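PDB 5A99: polyhedrin, which forms the crystalline matrix of cypovirus polyhedra, the occlusion bodies that probably protect embedded virus particles outside the insect host. Local coordinates for residues W63-P69 / M105-V109. Sequence-based numbering, arbitrary orientation.
Sequences WDQLVLP and MNEPV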
loop_
_atom_site.group_PDB
_atom_site.type_symbol
_atom_site.label_atom_id
_atom_site.label_comp_id
_atom_site.label_asym_id
_atom_site.label_seq_id
_atom_site.Cartn_x
_atom_site.Cartn_y
_atom_site.Cartn_z
ATOM N N TRP A 63 9.828 -10.371 2.893
ATOM C CA TRP A 63 11.262 -10.592 3.090
ATOM C C TRP A 63 12.117 -9.585 2.310
ATOM O O TRP A 63 13.109 -9.068 2.828
ATOM C CB TRP A 63 11.606 -12.021 2.677
ATOM C CG TRP A 63 13.053 -12.432 2.824
ATOM C CD1 TRP A 63 13.650 -12.960 3.938
ATOM C CD2 TRP A 63 14.064 -12.377 1.820
ATOM N NE1 TRP A 63 14.970 -13.233 3.686
ATOM C CE2 TRP A 63 15.253 -12.884 2.392
ATOM C CE3 TRP A 63 14.081 -11.947 0.482
ATOM C CZ2 TRP A 63 16.447 -12.970 1.681
ATOM C CZ3 TRP A 63 15.273 -12.041 -0.226
ATOM C CH2 TRP A 63 16.438 -12.549 0.377
ATOM N N ASP A 64 11.724 -9.297 1.074
ATOM C CA ASP A 64 12.514 -8.421 0.227
ATOM C C ASP A 64 12.311 -6.943 0.570
ATOM O O ASP A 64 12.955 -6.069 -0.006
ATOM C CB ASP A 64 12.227 -8.685 -1.257
ATOM C CG ASP A 64 10.873 -8.152 -1.705
ATOM O OD1 ASP A 64 9.913 -8.204 -0.906
ATOM O OD2 ASP A 64 10.777 -7.683 -2.863
ATOM N N GLN A 65 11.431 -6.664 1.523
ATOM C CA GLN A 65 11.303 -5.316 2.032
ATOM C C GLN A 65 12.002 -5.172 3.375
ATOM O O GLN A 65 12.052 -4.076 3.923
ATOM C CB GLN A 65 9.823 -4.942 2.126
ATOM C CG GLN A 65 9.120 -5.082 0.787
ATOM C CD GLN A 65 7.611 -5.026 0.911
ATOM O OE1 GLN A 65 7.033 -5.558 1.854
ATOM N NE2 GLN A 65 6.967 -4.370 -0.041
ATOM N N LEU A 66 12.560 -6.277 3.883
ATOM C CA LEU A 66 13.251 -6.298 5.177
ATOM C C LEU A 66 14.768 -6.474 5.038
ATOM O O LEU A 66 15.541 -5.985 5.858
ATOM C CB LEU A 66 12.692 -7.422 6.059
ATOM C CG LEU A 66 11.202 -7.326 6.432
ATOM C CD1 LEU A 66 10.701 -8.628 7.055
ATOM C CD2 LEU A 66 10.974 -6.160 7.353
ATOM N N VAL A 67 15.196 -7.180 4.007
ATOM C CA VAL A 67 16.621 -7.384 3.789
ATOM C C VAL A 67 17.261 -6.052 3.393
ATOM O O VAL A 67 16.561 -5.087 3.078
ATOM C CB VAL A 67 16.872 -8.418 2.686
ATOM C CG1 VAL A 67 16.314 -9.764 3.089
ATOM C CG2 VAL A 67 16.269 -7.956 1.361
ATOM N N LEU A 68 18.583 -5.992 3.429
ATOM C CA LEU A 68 19.307 -4.874 2.830
ATOM C C LEU A 68 20.510 -5.417 2.055
ATOM O O LEU A 68 21.352 -6.106 2.615
ATOM C CB LEU A 68 19.757 -3.876 3.905
ATOM C CG LEU A 68 20.199 -2.494 3.405
ATOM C CD1 LEU A 68 20.210 -1.484 4.566
ATOM C CD2 LEU A 68 21.568 -2.554 2.738
ATOM N N PRO A 69 20.640 -5.046 0.779
ATOM C CA PRO A 69 19.885 -3.985 0.113
ATOM C C PRO A 69 18.488 -4.401 -0.331
ATOM O O PRO A 69 18.171 -5.596 -0.480
ATOM C CB PRO A 69 20.751 -3.671 -1.112
ATOM C CG PRO A 69 21.397 -4.977 -1.437
ATOM C CD PRO A 69 21.645 -5.654 -0.116
ATOM N N MET A 105 23.681 -12.596 3.113
ATOM C CA MET A 105 24.388 -11.476 3.716
ATOM C C MET A 105 23.437 -10.298 3.882
ATOM O O MET A 105 23.652 -9.432 4.727
ATOM C CB MET A 105 25.560 -11.064 2.835
ATOM C CG MET A 105 26.663 -12.084 2.766
ATOM S SD MET A 105 27.104 -12.718 4.401
ATOM C CE MET A 105 28.604 -13.614 3.994
ATOM N N ASN A 106 22.373 -10.286 3.081
ATOM C CA ASN A 106 21.426 -9.173 3.073
ATOM C C ASN A 106 20.384 -9.270 4.178
ATOM O O ASN A 106 19.609 -8.342 4.375
ATOM C CB ASN A 106 20.723 -9.068 1.701
ATOM C CG ASN A 106 20.032 -10.374 1.285
ATOM O OD1 ASN A 106 20.388 -11.457 1.755
ATOM N ND2 ASN A 106 19.053 -10.270 0.384
ATOM N N GLU A 107 20.364 -10.391 4.889
ATOM C CA GLU A 107 19.321 -10.651 5.883
ATOM C C GLU A 107 19.671 -10.114 7.268
ATOM O O GLU A 107 20.828 -10.134 7.672
ATOM C CB GLU A 107 19.065 -12.153 5.990
ATOM C CG GLU A 107 18.518 -12.803 4.718
ATOM C CD GLU A 107 18.156 -14.254 4.949
ATOM O OE1 GLU A 107 19.078 -15.081 5.067
ATOM O OE2 GLU A 107 16.953 -14.567 5.041
ATOM N N PRO A 108 18.652 -9.660 8.011
ATOM C CA PRO A 108 18.824 -9.080 9.345
ATOM C C PRO A 108 19.158 -10.154 10.376
ATOM O O PRO A 108 18.729 -11.304 10.256
ATOM C CB PRO A 108 17.451 -8.457 9.633
ATOM C CG PRO A 108 16.491 -9.311 8.862
ATOM C CD PRO A 108 17.233 -9.732 7.617
ATOM N N VAL A 109 19.937 -9.771 11.376
ATOM C CA VAL A 109 20.294 -10.669 12.458
ATOM C C VAL A 109 19.212 -10.688 13.529
ATOM O O VAL A 109 18.904 -11.725 14.117
ATOM C CB VAL A 109 21.618 -10.216 13.100
ATOM C CG1 VAL A 109 22.015 -11.158 14.226
ATOM C CG2 VAL A 109 22.699 -10.145 12.053
HETATM O O HOH W 1 18.820 -8.132 -1.281
#
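W63 and V67 meet N106 and E107 where two irregular loops run together beside the antiparallel beta-sheets of the polyhedrin fold. One loop follows strand 56-61. The other leads into strand 110-116, and helix 81-92 lies between the two in sequence.

Two direct hydrogen bonds cross the contact. L68 N donates to N106 O at 2.7 Å. This is a lone backbone bond, with no strand pairing around it. The indole NE1 of W63 donates to E107 OE2, also at 2.7 Å and nearly straight at 162°. The oxygen sits close to the ring plane, but the bond reaches it on the anti side of the carboxylate. E107 CG lies anti to its carbonyl carbon (chi1 -64°), and the chain then extends to the rim of the indole. H182 ND1 also hydrogen-bonds OE2, while OE1 takes the backbone N-H of G104. Both carboxylate oxygens are thus held, which should limit rotation of the group.

Van der Waals packing surrounds these bonds. V67 CG1 sits over the centre of the W63 ring, 3.3 Å above its plane. E107 CG approaches W63 CZ2 at 3.7 Å. L84, R88 and L91 of helix 81-92 also touch W63. The N106 side chain runs alongside V67, and N106 ND2 touches W63 CH2 at 3.5 Å, with the amide and ring planes 81° apart.

One water adds a third link between the loops. It accepts from N106 ND2 and donates to P69 O, just beyond the cis peptide bond between L68 and P69, each link being 2.7 Å long.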